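Local coordinates for outer membrane protein assembly factor BamA (Haemophilus ducreyi, PDB 4K3C), which probably forms the core of the machinery that assembles beta-barrel proteins and inserts them into the outer membrane, here represented by its barrel and last two POTRA domains, at residues A178-D183 and L192-S197; I225-Y230 and K244-S249; A331-K336 and V349-S354; G371-T376 and A430-S435. All blocks are in the same frame, centred on the assembly; numbering follows the deposited sequence.

Interaction 1 (A178-D183 and L192-S197); sequences AGITQD and LGLNGS
Ala178 faces Gly196, Ile180 faces Leu194 and Gln182 faces Leu192 as three antiparallel hydrogen-bonded pairs, each closed by two backbone bonds. The strand axes run 4.6 Å apart and, at 179°, are almost exactly antiparallel. The six N–O separations span 2.7 Å, from Ile180 N to Leu194 O, to 3.2 Å, from Leu192 N to Gln182 O. Between these rings lie the non-hydrogen-bonded pairs Gly179–Asn195 and Thr181–Gly193, where CA-H...O contacts fill in; Gly193 CA, for example, is 3.3 Å from Ile180 O.

On the outer face, Ile180 and Leu194 meet through their branches. Ile180 carries CG1 opposite its backbone N (chi1 -174°), which leaves CG2 as the methyl that lies against Leu194 CB, 3.4 Å away; Leu194 CD1 comes next to the same methyl at 4.1 Å. Polar groups occupy the other face, which looks into the barrel. There the amide of Asn195 lies over the neighbouring glycine, its ND2 3.5 Å from Gly179 CA, while Thr181 turns CG2 toward the carbonyl oxygen of Leu192.

The hairpin is extended on both flanks: strand 160-169 bonds to Gly179 and Thr181 through Asn163 and Ser161, and strand 202-211 takes up Gly193 and Ser197 through Ser208 and Asn204, with Val205 adding to the apolar surface beside Leu194.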
loop_
_atom_site.group_PDB
_atom_site.type_symbol
_atom_site.label_atom_id
_atom_site.label_comp_id
_atom_site.label_asym_id
_atom_site.label_seq_id
_atom_site.Cartn_x
_atom_site.Cartn_y
_atom_site.Cartn_z
ATOM N N ALA A 178 -18.324 -7.497 -0.611
ATOM C CA ALA A 178 -18.401 -7.900 0.794
ATOM C C ALA A 178 -17.192 -8.753 1.080
ATOM O O ALA A 178 -16.440 -9.115 0.171
ATOM C CB ALA A 178 -19.669 -8.675 1.101
ATOM N N GLY A 179 -17.000 -9.064 2.349
ATOM C CA GLY A 179 -15.855 -9.841 2.758
ATOM C C GLY A 179 -15.970 -10.210 4.213
ATOM O O GLY A 179 -16.601 -9.526 5.013
ATOM N N ILE A 180 -15.353 -11.316 4.566
ATOM C CA ILE A 180 -15.439 -11.798 5.925
ATOM C C ILE A 180 -14.003 -12.143 6.294
ATOM O O ILE A 180 -13.219 -12.592 5.442
ATOM C CB ILE A 180 -16.485 -12.969 6.037
ATOM C CG1 ILE A 180 -16.713 -13.409 7.478
ATOM C CG2 ILE A 180 -16.123 -14.141 5.143
ATOM C CD1 ILE A 180 -15.720 -14.415 7.979
ATOM N N THR A 181 -13.641 -11.863 7.540
ATOM C CA THR A 181 -12.243 -11.930 7.959
ATOM C C THR A 181 -12.114 -12.409 9.387
ATOM O O THR A 181 -12.817 -11.925 10.257
ATOM C CB THR A 181 -11.577 -10.546 7.911
ATOM O OG1 THR A 181 -11.694 -9.997 6.598
ATOM C CG2 THR A 181 -10.106 -10.654 8.276
ATOM N N GLN A 182 -11.220 -13.362 9.626
ATOM C CA GLN A 182 -10.886 -13.738 10.985
ATOM C C GLN A 182 -9.408 -13.526 11.118
ATOM O O GLN A 182 -8.606 -14.183 10.461
ATOM C CB GLN A 182 -11.257 -15.199 11.284
ATOM C CG GLN A 182 -10.752 -15.758 12.633
ATOM C CD GLN A 182 -11.534 -15.248 13.849
ATOM O OE1 GLN A 182 -12.743 -15.014 13.782
ATOM N NE2 GLN A 182 -10.838 -15.080 14.969
ATOM N N ASP A 183 -9.055 -12.571 11.960
ATOM C CA ASP A 183 -7.665 -12.326 12.269
ATOM C C ASP A 183 -7.209 -13.196 13.418
ATOM O O ASP A 183 -8.036 -13.778 14.129
ATOM C CB ASP A 183 -7.474 -10.879 12.636
ATOM C CG ASP A 183 -6.417 -10.256 11.834
ATOM O OD1 ASP A 183 -5.292 -10.814 11.853
ATOM O OD2 ASP A 183 -6.730 -9.245 11.165
ATOM N N LEU A 192 -7.153 -14.858 7.744
ATOM C CA LEU A 192 -7.853 -15.569 6.701
ATOM C C LEU A 192 -9.030 -14.722 6.271
ATOM O O LEU A 192 -9.730 -14.164 7.110
ATOM C CB LEU A 192 -8.320 -16.906 7.242
ATOM C CG LEU A 192 -9.185 -17.782 6.357
ATOM C CD1 LEU A 192 -8.427 -18.206 5.113
ATOM C CD2 LEU A 192 -9.620 -18.990 7.170
ATOM N N GLY A 193 -9.252 -14.625 4.965
ATOM C CA GLY A 193 -10.327 -13.800 4.474
ATOM C C GLY A 193 -11.017 -14.343 3.261
ATOM O O GLY A 193 -10.396 -14.962 2.403
ATOM N N LEU A 194 -12.319 -14.110 3.220
ATOM C CA LEU A 194 -13.133 -14.406 2.062
ATOM C C LEU A 194 -13.642 -13.078 1.546
ATOM O O LEU A 194 -14.201 -12.264 2.293
ATOM C CB LEU A 194 -14.329 -15.284 2.448
ATOM C CG LEU A 194 -14.985 -16.260 1.462
ATOM C CD1 LEU A 194 -16.389 -16.543 1.892
ATOM C CD2 LEU A 194 -14.941 -15.755 0.024
ATOM N N ASN A 195 -13.463 -12.867 0.253
ATOM C CA ASN A 195 -13.836 -11.610 -0.349
ATOM C C ASN A 195 -14.449 -11.801 -1.716
ATOM O O ASN A 195 -14.006 -12.640 -2.503
ATOM C CB ASN A 195 -12.620 -10.695 -0.448
ATOM C CG ASN A 195 -12.517 -9.748 0.718
ATOM O OD1 ASN A 195 -11.772 -10.002 1.667
ATOM N ND2 ASN A 195 -13.277 -8.644 0.663
ATOM N N GLY A 196 -15.477 -11.019 -1.994
ATOM C CA GLY A 196 -16.059 -11.006 -3.316
ATOM C C GLY A 196 -16.552 -9.624 -3.666
ATOM O O GLY A 196 -16.934 -8.857 -2.768
ATOM N N SER A 197 -16.554 -9.315 -4.963
ATOM C CA SER A 197 -16.925 -7.985 -5.434
ATOM C C SER A 197 -17.452 -7.992 -6.874
ATOM O O SER A 197 -17.198 -8.935 -7.627
ATOM C CB SER A 197 -15.716 -7.091 -5.370
ATOM O OG SER A 197 -14.750 -7.594 -6.280
#

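Interaction 2 (I225-Y230 and K244-S249); sequences IFYEDY and KTYGAS
Tyr227 and Tyr246 are brought side by side by different first torsions: Tyr227 holds CG roughly opposite its backbone N (chi1 160°), whereas Tyr246 holds CG opposite its carbonyl carbon. As a non-hydrogen-bonded pair they leave the sheet on the same face, and these torsions lay the rings alongside, planes 19° apart. They are slid past one another, their centroids 5.2 Å apart, so that contact is made by margins, Tyr227 CD1 lying 3.4 Å from Tyr246 CE2.

Phe226, on the opposite face, has CG wedged between its own N and carbonyl carbon (chi1 64°). This folds the ring across to the partner strand and lays one face over Gly247, whose CA is 4.0 Å from the ring centroid in a CH-pi contact. Lys244 completes the tyrosine side. Its extended chain passes the edge of the Tyr227 ring, CG in the ring plane and 3.6 Å from CE1, and CE then reaches Tyr227 OH at 3.3 Å.

The backbones pair as Phe226 with Gly247 and Glu228 with Thr245, two bonds to each, including Glu228 N to Thr245 O at 2.7 Å. Strands 202-211 and 260-274 flank this hairpin of the barrel, and Glu228 makes a salt bridge with Arg243.

The chemistry thus differs between faces: the outer one carries aromatic rings and the lysine hydrocarbon chain, the inner one a phenylalanine over glycine beside a charged pair. Asp229 OD1 and Lys244 NZ stand 5.7 Å apart, so any attraction between them acts at a distance, without a direct bridge.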
loop_
_atom_site.group_PDB
_atom_site.type_symbol
_atom_site.label_atom_id
_atom_site.label_comp_id
_atom_site.label_asym_id
_atom_site.label_seq_id
_atom_site.Cartn_x
_atom_site.Cartn_y
_atom_site.Cartn_z
ATOM N N ILE A 225 -6.352 -17.714 -3.425
ATOM C CA ILE A 225 -7.036 -18.531 -4.400
ATOM C C ILE A 225 -8.208 -17.700 -4.855
ATOM O O ILE A 225 -8.923 -17.130 -4.033
ATOM C CB ILE A 225 -7.646 -19.761 -3.762
ATOM C CG1 ILE A 225 -6.603 -20.547 -2.978
ATOM C CG2 ILE A 225 -8.347 -20.628 -4.817
ATOM C CD1 ILE A 225 -7.239 -21.648 -2.123
ATOM N N PHE A 226 -8.450 -17.653 -6.156
ATOM C CA PHE A 226 -9.389 -16.684 -6.674
ATOM C C PHE A 226 -10.057 -17.145 -7.940
ATOM O O PHE A 226 -9.510 -17.940 -8.714
ATOM C CB PHE A 226 -8.673 -15.357 -6.962
ATOM C CG PHE A 226 -7.625 -15.462 -8.032
ATOM C CD1 PHE A 226 -6.316 -15.806 -7.704
ATOM C CD2 PHE A 226 -7.947 -15.222 -9.364
ATOM C CE1 PHE A 226 -5.340 -15.923 -8.687
ATOM C CE2 PHE A 226 -6.975 -15.334 -10.354
ATOM C CZ PHE A 226 -5.668 -15.687 -10.015
ATOM N N TYR A 227 -11.234 -16.579 -8.158
ATOM C CA TYR A 227 -11.995 -16.789 -9.361
ATOM C C TYR A 227 -12.432 -15.404 -9.869
ATOM O O TYR A 227 -12.856 -14.550 -9.095
ATOM C CB TYR A 227 -13.173 -17.707 -9.022
ATOM C CG TYR A 227 -14.341 -17.683 -9.974
ATOM C CD1 TYR A 227 -14.194 -18.062 -11.301
ATOM C CD2 TYR A 227 -15.599 -17.320 -9.534
ATOM C CE1 TYR A 227 -15.267 -18.061 -12.170
ATOM C CE2 TYR A 227 -16.676 -17.308 -10.391
ATOM C CZ TYR A 227 -16.507 -17.681 -11.710
ATOM O OH TYR A 227 -17.588 -17.677 -12.568
ATOM N N GLU A 228 -12.276 -15.154 -11.160
ATOM C CA GLU A 228 -12.780 -13.920 -11.728
ATOM C C GLU A 228 -13.631 -14.264 -12.930
ATOM O O GLU A 228 -13.233 -15.066 -13.767
ATOM C CB GLU A 228 -11.661 -12.958 -12.141
ATOM C CG GLU A 228 -12.187 -11.729 -12.919
ATOM C CD GLU A 228 -11.104 -10.734 -13.338
ATOM O OE1 GLU A 228 -11.331 -9.506 -13.219
ATOM O OE2 GLU A 228 -10.035 -11.172 -13.806
ATOM N N ASP A 229 -14.813 -13.659 -12.999
ATOM C CA ASP A 229 -15.674 -13.775 -14.166
ATOM C C ASP A 229 -15.769 -12.430 -14.861
ATOM O O ASP A 229 -16.585 -11.601 -14.472
ATOM C CB ASP A 229 -17.066 -14.252 -13.766
ATOM C CG ASP A 229 -17.913 -14.634 -14.965
ATOM O OD1 ASP A 229 -17.338 -15.122 -15.961
ATOM O OD2 ASP A 229 -19.151 -14.447 -14.917
ATOM N N TYR A 230 -14.927 -12.231 -15.880
ATOM C CA TYR A 230 -14.833 -10.974 -16.648
ATOM C C TYR A 230 -15.742 -10.975 -17.866
ATOM O O TYR A 230 -15.843 -11.981 -18.581
ATOM C CB TYR A 230 -13.401 -10.763 -17.116
ATOM C CG TYR A 230 -13.130 -9.444 -17.768
ATOM C CD1 TYR A 230 -12.994 -8.299 -17.009
ATOM C CD2 TYR A 230 -12.970 -9.336 -19.147
ATOM C CE1 TYR A 230 -12.728 -7.063 -17.604
ATOM C CE2 TYR A 230 -12.693 -8.104 -19.754
ATOM C CZ TYR A 230 -12.574 -6.973 -18.970
ATOM O OH TYR A 230 -12.315 -5.741 -19.528
ATOM N N LYS A 244 -13.005 -16.166 -18.100
ATOM C CA LYS A 244 -13.321 -16.764 -16.820
ATOM C C LYS A 244 -11.988 -17.262 -16.334
ATOM O O LYS A 244 -11.295 -17.997 -17.043
ATOM C CB LYS A 244 -14.289 -17.932 -17.014
ATOM C CG LYS A 244 -15.088 -18.340 -15.797
ATOM C CD LYS A 244 -16.146 -19.380 -16.207
ATOM C CE LYS A 244 -17.129 -19.721 -15.082
ATOM N NZ LYS A 244 -18.168 -20.699 -15.523
ATOM N N THR A 245 -11.567 -16.835 -15.158
ATOM C CA THR A 245 -10.312 -17.378 -14.712
ATOM C C THR A 245 -10.282 -17.785 -13.261
ATOM O O THR A 245 -10.912 -17.160 -12.412
ATOM C CB THR A 245 -9.109 -16.488 -15.046
ATOM O OG1 THR A 245 -8.317 -16.331 -13.863
ATOM C CG2 THR A 245 -9.550 -15.153 -15.559
ATOM N N TYR A 246 -9.557 -18.872 -13.009
ATOM C CA TYR A 246 -9.279 -19.313 -11.664
ATOM C C TYR A 246 -7.772 -19.408 -11.532
ATOM O O TYR A 246 -7.069 -19.627 -12.517
ATOM C CB TYR A 246 -9.860 -20.693 -11.405
ATOM C CG TYR A 246 -11.148 -21.038 -12.104
ATOM C CD1 TYR A 246 -11.152 -21.516 -13.416
ATOM C CD2 TYR A 246 -12.359 -20.973 -11.430
ATOM C CE1 TYR A 246 -12.339 -21.887 -14.050
ATOM C CE2 TYR A 246 -13.553 -21.340 -12.052
ATOM C CZ TYR A 246 -13.543 -21.795 -13.361
ATOM O OH TYR A 246 -14.742 -22.155 -13.968
ATOM N N GLY A 247 -7.277 -19.266 -10.313
ATOM C CA GLY A 247 -5.859 -19.406 -10.083
ATOM C C GLY A 247 -5.573 -19.474 -8.602
ATOM O O GLY A 247 -6.489 -19.436 -7.794
ATOM N N ALA A 248 -4.302 -19.575 -8.247
ATOM C CA ALA A 248 -3.905 -19.642 -6.856
ATOM C C ALA A 248 -2.453 -19.239 -6.764
ATOM O O ALA A 248 -1.700 -19.427 -7.713
ATOM C CB ALA A 248 -4.100 -21.037 -6.334
ATOM N N SER A 249 -2.028 -18.695 -5.639
ATOM C CA SER A 249 -0.714 -18.087 -5.659
ATOM C C SER A 249 -0.139 -17.813 -4.301
ATOM O O SER A 249 -0.836 -17.382 -3.388
ATOM C CB SER A 249 -0.795 -16.764 -6.388
ATOM O OG SER A 249 -1.224 -15.761 -5.491
#

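Interaction 3 (A331-K336 and V349-S354); sequences ANISGK and VGTNFS
Ile333 and Thr351 face each other across a beta hairpin of the Omp85 barrel, made by strands 328-338 and 346-358. Their side chains run alongside one another on the outer side of the wall, which probably faces lipid; there Ile333 CD1 bends over to Thr351, 3.6 Å from CG2, and also lies near OG1. The threonine puts CG2 opposite its backbone N and OG1 opposite its carbonyl carbon (chi1 -42°); CG2 thereby touches both the isoleucine and Asn332 O, 3.3 Å from that oxygen.

Such up-and-down pairing is the repeating unit of an outer-membrane barrel, and the geometry here is regular: the axes are 4.6 Å apart at 177°. Asn332 with Asn352 and Ser334 with Gly350 are the hydrogen-bonded pairs. In the first, Asn332 N meets Asn352 O at 3.0 Å, and Asn352 N returns a bond to Asn332 O at 3.2 Å.

On the face turned to the barrel interior, Ser334 OG gives a weak bond of 3.2 Å to Asn332 OD1 within the same strand. The other end of that amide, ND2, bonds to Asn315 OD1 of strand 303-317, so both ends of the amide have a partner, the one at OD1 weak. On the outward face Val349 rests CG2 against Ser334 O at 3.4 Å, and Trp314 of strand 303-317 packs beside Ile333.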
loop_
_atom_site.group_PDB
_atom_site.type_symbol
_atom_site.label_atom_id
_atom_site.label_comp_id
_atom_site.label_asym_id
_atom_site.label_seq_id
_atom_site.Cartn_x
_atom_site.Cartn_y
_atom_site.Cartn_z
ATOM N N ALA A 331 6.783 5.229 -5.539
ATOM C CA ALA A 331 7.122 4.583 -6.787
ATOM C C ALA A 331 7.118 3.053 -6.703
ATOM O O ALA A 331 7.202 2.467 -5.620
ATOM C CB ALA A 331 8.450 5.110 -7.308
ATOM N N ASN A 332 7.014 2.427 -7.869
ATOM C CA ASN A 332 6.941 0.990 -7.978
ATOM C C ASN A 332 7.715 0.479 -9.196
ATOM O O ASN A 332 7.719 1.103 -10.264
ATOM C CB ASN A 332 5.481 0.565 -8.092
ATOM C CG ASN A 332 5.320 -0.944 -8.077
ATOM O OD1 ASN A 332 5.667 -1.635 -9.040
ATOM N ND2 ASN A 332 4.787 -1.467 -6.977
ATOM N N ILE A 333 8.367 -0.666 -9.022
ATOM C CA ILE A 333 8.979 -1.411 -10.112
ATOM C C ILE A 333 8.492 -2.865 -9.994
ATOM O O ILE A 333 8.766 -3.549 -9.001
ATOM C CB ILE A 333 10.541 -1.292 -10.080
ATOM C CG1 ILE A 333 10.992 -0.293 -11.120
ATOM C CG2 ILE A 333 11.231 -2.600 -10.454
ATOM C CD1 ILE A 333 10.580 -0.734 -12.505
ATOM N N SER A 334 7.732 -3.326 -10.982
ATOM C CA SER A 334 7.186 -4.682 -10.936
ATOM C C SER A 334 7.427 -5.471 -12.220
ATOM O O SER A 334 7.627 -4.900 -13.289
ATOM C CB SER A 334 5.701 -4.655 -10.585
ATOM O OG SER A 334 5.003 -3.720 -11.394
ATOM N N GLY A 335 7.418 -6.793 -12.100
ATOM C CA GLY A 335 7.680 -7.670 -13.225
ATOM C C GLY A 335 6.984 -9.013 -13.094
ATOM O O GLY A 335 6.900 -9.587 -12.000
ATOM N N LYS A 336 6.479 -9.518 -14.218
ATOM C CA LYS A 336 5.868 -10.841 -14.272
ATOM C C LYS A 336 6.545 -11.629 -15.369
ATOM O O LYS A 336 6.955 -11.069 -16.371
ATOM C CB LYS A 336 4.396 -10.731 -14.606
ATOM C CG LYS A 336 3.504 -11.699 -13.873
ATOM C CD LYS A 336 2.141 -11.760 -14.568
ATOM C CE LYS A 336 1.292 -12.927 -14.111
ATOM N NZ LYS A 336 0.526 -13.445 -15.284
ATOM N N VAL A 349 6.493 -5.855 -17.376
ATOM C CA VAL A 349 7.291 -5.026 -16.475
ATOM C C VAL A 349 6.683 -3.625 -16.430
ATOM O O VAL A 349 6.257 -3.124 -17.464
ATOM C CB VAL A 349 8.775 -4.971 -16.930
ATOM C CG1 VAL A 349 8.899 -4.373 -18.329
ATOM C CG2 VAL A 349 9.619 -4.189 -15.940
ATOM N N GLY A 350 6.613 -3.010 -15.243
ATOM C CA GLY A 350 5.929 -1.732 -15.058
ATOM C C GLY A 350 6.615 -0.779 -14.080
ATOM O O GLY A 350 7.344 -1.211 -13.179
ATOM N N THR A 351 6.345 0.511 -14.187
ATOM C CA THR A 351 6.967 1.462 -13.299
ATOM C C THR A 351 6.136 2.669 -13.111
ATOM O O THR A 351 5.900 3.351 -14.050
ATOM C CB THR A 351 8.234 1.980 -13.909
ATOM O OG1 THR A 351 8.930 0.901 -14.498
ATOM C CG2 THR A 351 9.112 2.576 -12.872
ATOM N N ASN A 352 5.734 2.969 -11.891
ATOM C CA ASN A 352 5.056 4.213 -11.619
ATOM C C ASN A 352 5.758 5.041 -10.615
ATOM O O ASN A 352 6.595 4.578 -9.909
ATOM C CB ASN A 352 3.671 3.999 -11.090
ATOM C CG ASN A 352 3.012 2.903 -11.721
ATOM O OD1 ASN A 352 3.119 1.802 -11.258
ATOM N ND2 ASN A 352 2.316 3.164 -12.796
ATOM N N PHE A 353 5.336 6.282 -10.542
ATOM C CA PHE A 353 6.003 7.307 -9.827
ATOM C C PHE A 353 4.929 8.285 -9.555
ATOM O O PHE A 353 4.166 8.589 -10.415
ATOM C CB PHE A 353 7.004 7.931 -10.771
ATOM C CG PHE A 353 7.497 9.253 -10.344
ATOM C CD1 PHE A 353 8.096 9.416 -9.133
ATOM C CD2 PHE A 353 7.389 10.329 -11.171
ATOM C CE1 PHE A 353 8.552 10.628 -8.742
ATOM C CE2 PHE A 353 7.851 11.538 -10.781
ATOM C CZ PHE A 353 8.431 11.686 -9.560
ATOM N N SER A 354 4.855 8.766 -8.341
ATOM C CA SER A 354 4.031 9.894 -8.052
ATOM C C SER A 354 4.797 10.635 -7.003
ATOM O O SER A 354 5.340 10.032 -6.116
ATOM C CB SER A 354 2.688 9.459 -7.537
ATOM O OG SER A 354 2.840 8.925 -6.256
#

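Interaction 4 (G371-T376 and A430-S435); sequences GGLAYT and AMVNAS
Val432 lies across from Leu373 and can be traced outward from the strand. Its CB is 4.0 Å from Gly372 O, and CG1, opposite the backbone N (chi1 -174°), approaches that oxygen to 3.6 Å. The second methyl, CG2, takes the other direction and rests on the leucine, 3.9 Å from Leu373 CD2 with Leu373 CG only slightly farther. The two side chains project the same way and touch along their flanks. Further along this outward face, the edge of the Tyr375 ring presents CD1 to Ala430 CB at 4.3 Å.

On the inward face Ala374 CB meets Met431 CB at 4.1 Å. CG and SD of the methionine lead inward and CE folds back at the last torsion; Ala392 lies against this side chain.

The backbones, antiparallel at 177°, bond in two pairs, Gly372 with Asn433 and Ala374 with Met431. Their four N–O distances are nearly uniform, from 2.9 Å for Gly372 N to Asn433 O up to 3.0 Å for Asn433 N to Gly372 O. Although adjacent in the wall, strands 366-378 and 430-440 are joined by a long connection, the loop 6 of this family, instead of a tight turn; Tyr390 from it touches Ala374. Strand 453-465 continues the wall beyond, with Trp465 packing on Ala430 and Val432.

Cohesion across the pair consequently rests on main-chain hydrogen bonds, supplemented by thin apolar contacts on both faces, with no charged side chain among those that touch.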
loop_
_atom_site.group_PDB
_atom_site.type_symbol
_atom_site.label_atom_id
_atom_site.label_comp_id
_atom_site.label_asym_id
_atom_site.label_seq_id
_atom_site.Cartn_x
_atom_site.Cartn_y
_atom_site.Cartn_z
ATOM N N GLY A 371 3.832 9.573 -13.352
ATOM C CA GLY A 371 4.238 8.976 -14.611
ATOM C C GLY A 371 4.214 7.463 -14.527
ATOM O O GLY A 371 4.584 6.893 -13.513
ATOM N N GLY A 372 3.779 6.806 -15.591
ATOM C CA GLY A 372 3.757 5.365 -15.601
ATOM C C GLY A 372 4.196 4.777 -16.921
ATOM O O GLY A 372 3.900 5.316 -17.981
ATOM N N LEU A 373 4.901 3.655 -16.848
ATOM C CA LEU A 373 5.436 2.991 -18.013
ATOM C C LEU A 373 5.100 1.519 -17.899
ATOM O O LEU A 373 5.351 0.901 -16.863
ATOM C CB LEU A 373 6.939 3.161 -18.005
ATOM C CG LEU A 373 7.650 3.640 -19.261
ATOM C CD1 LEU A 373 9.055 4.090 -18.864
ATOM C CD2 LEU A 373 7.702 2.526 -20.317
ATOM N N ALA A 374 4.526 0.963 -18.960
ATOM C CA ALA A 374 4.090 -0.434 -18.971
ATOM C C ALA A 374 4.496 -1.095 -20.266
ATOM O O ALA A 374 4.240 -0.569 -21.342
ATOM C CB ALA A 374 2.605 -0.516 -18.828
ATOM N N TYR A 375 5.098 -2.267 -20.172
ATOM C CA TYR A 375 5.566 -2.934 -21.365
ATOM C C TYR A 375 5.474 -4.445 -21.252
ATOM O O TYR A 375 5.922 -5.038 -20.273
ATOM C CB TYR A 375 7.001 -2.530 -21.657
ATOM C CG TYR A 375 7.610 -3.310 -22.777
ATOM C CD1 TYR A 375 7.102 -3.229 -24.057
ATOM C CD2 TYR A 375 8.691 -4.134 -22.556
ATOM C CE1 TYR A 375 7.666 -3.945 -25.101
ATOM C CE2 TYR A 375 9.263 -4.862 -23.583
ATOM C CZ TYR A 375 8.751 -4.758 -24.855
ATOM O OH TYR A 375 9.323 -5.478 -25.872
ATOM N N THR A 376 4.890 -5.061 -22.272
ATOM C CA THR A 376 4.818 -6.505 -22.357
ATOM C C THR A 376 5.477 -6.938 -23.638
ATOM O O THR A 376 5.309 -6.304 -24.669
ATOM C CB THR A 376 3.344 -7.017 -22.429
ATOM O OG1 THR A 376 2.545 -6.356 -21.446
ATOM C CG2 THR A 376 3.268 -8.528 -22.188
ATOM N N ALA A 430 2.497 -1.597 -25.072
ATOM C CA ALA A 430 3.349 -0.514 -24.574
ATOM C C ALA A 430 2.514 0.705 -24.259
ATOM O O ALA A 430 1.787 1.207 -25.106
ATOM C CB ALA A 430 4.405 -0.168 -25.558
ATOM N N MET A 431 2.620 1.163 -23.022
ATOM C CA MET A 431 1.831 2.273 -22.544
ATOM C C MET A 431 2.789 3.223 -21.825
ATOM O O MET A 431 3.696 2.778 -21.123
ATOM C CB MET A 431 0.725 1.768 -21.602
ATOM C CG MET A 431 -0.069 2.860 -20.926
ATOM S SD MET A 431 -1.750 2.423 -20.454
ATOM C CE MET A 431 -1.426 1.339 -19.089
ATOM N N VAL A 432 2.643 4.520 -22.061
ATOM C CA VAL A 432 3.270 5.507 -21.214
ATOM C C VAL A 432 2.204 6.551 -20.934
ATOM O O VAL A 432 1.392 6.891 -21.803
ATOM C CB VAL A 432 4.545 6.159 -21.844
ATOM C CG1 VAL A 432 5.223 7.072 -20.843
ATOM C CG2 VAL A 432 5.544 5.112 -22.300
ATOM N N ASN A 433 2.177 7.030 -19.704
ATOM C CA ASN A 433 1.286 8.109 -19.353
ATOM C C ASN A 433 2.038 9.008 -18.398
ATOM O O ASN A 433 2.988 8.570 -17.746
ATOM C CB ASN A 433 0.026 7.573 -18.685
ATOM C CG ASN A 433 0.304 6.956 -17.314
ATOM O OD1 ASN A 433 1.201 6.136 -17.161
ATOM N ND2 ASN A 433 -0.458 7.368 -16.314
ATOM N N ALA A 434 1.641 10.271 -18.328
ATOM C CA ALA A 434 2.195 11.149 -17.313
ATOM C C ALA A 434 1.200 12.236 -17.045
ATOM O O ALA A 434 0.211 12.375 -17.771
ATOM C CB ALA A 434 3.486 11.720 -17.747
ATOM N N SER A 435 1.452 13.000 -15.993
ATOM C CA SER A 435 0.454 13.936 -15.508
ATOM C C SER A 435 1.147 14.986 -14.657
ATOM O O SER A 435 2.147 14.706 -13.991
ATOM C CB SER A 435 -0.585 13.184 -14.689
ATOM O OG SER A 435 -1.791 13.910 -14.599
#

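Overall arrangement
All four contacts are surface pairings of neighbouring antiparallel strands in one barrel wall. Interactions 1, 2 and 3 each lie within a hairpin, while interaction 4 joins strands separated by a long loop. Interactions 3 and 4, centres about 9 Å apart, are contiguous: strands 346-358 and 366-378 are neighbours, and Thr351 N probably hydrogen-bonds to Leu373 O at 2.9 Å. Interaction 1 lies about 28 Å from interaction 3, centre to centre, and only about 16 Å from interaction 2. Outward, 1 is largely aliphatic, 4 aliphatic with one tyrosine, 3 mixed and 2 aromatic; inward, 1 and 3 offer amides and hydroxyls, 2 a phenylalanine beside a charged pair, and 4 a methionine and an asparagine.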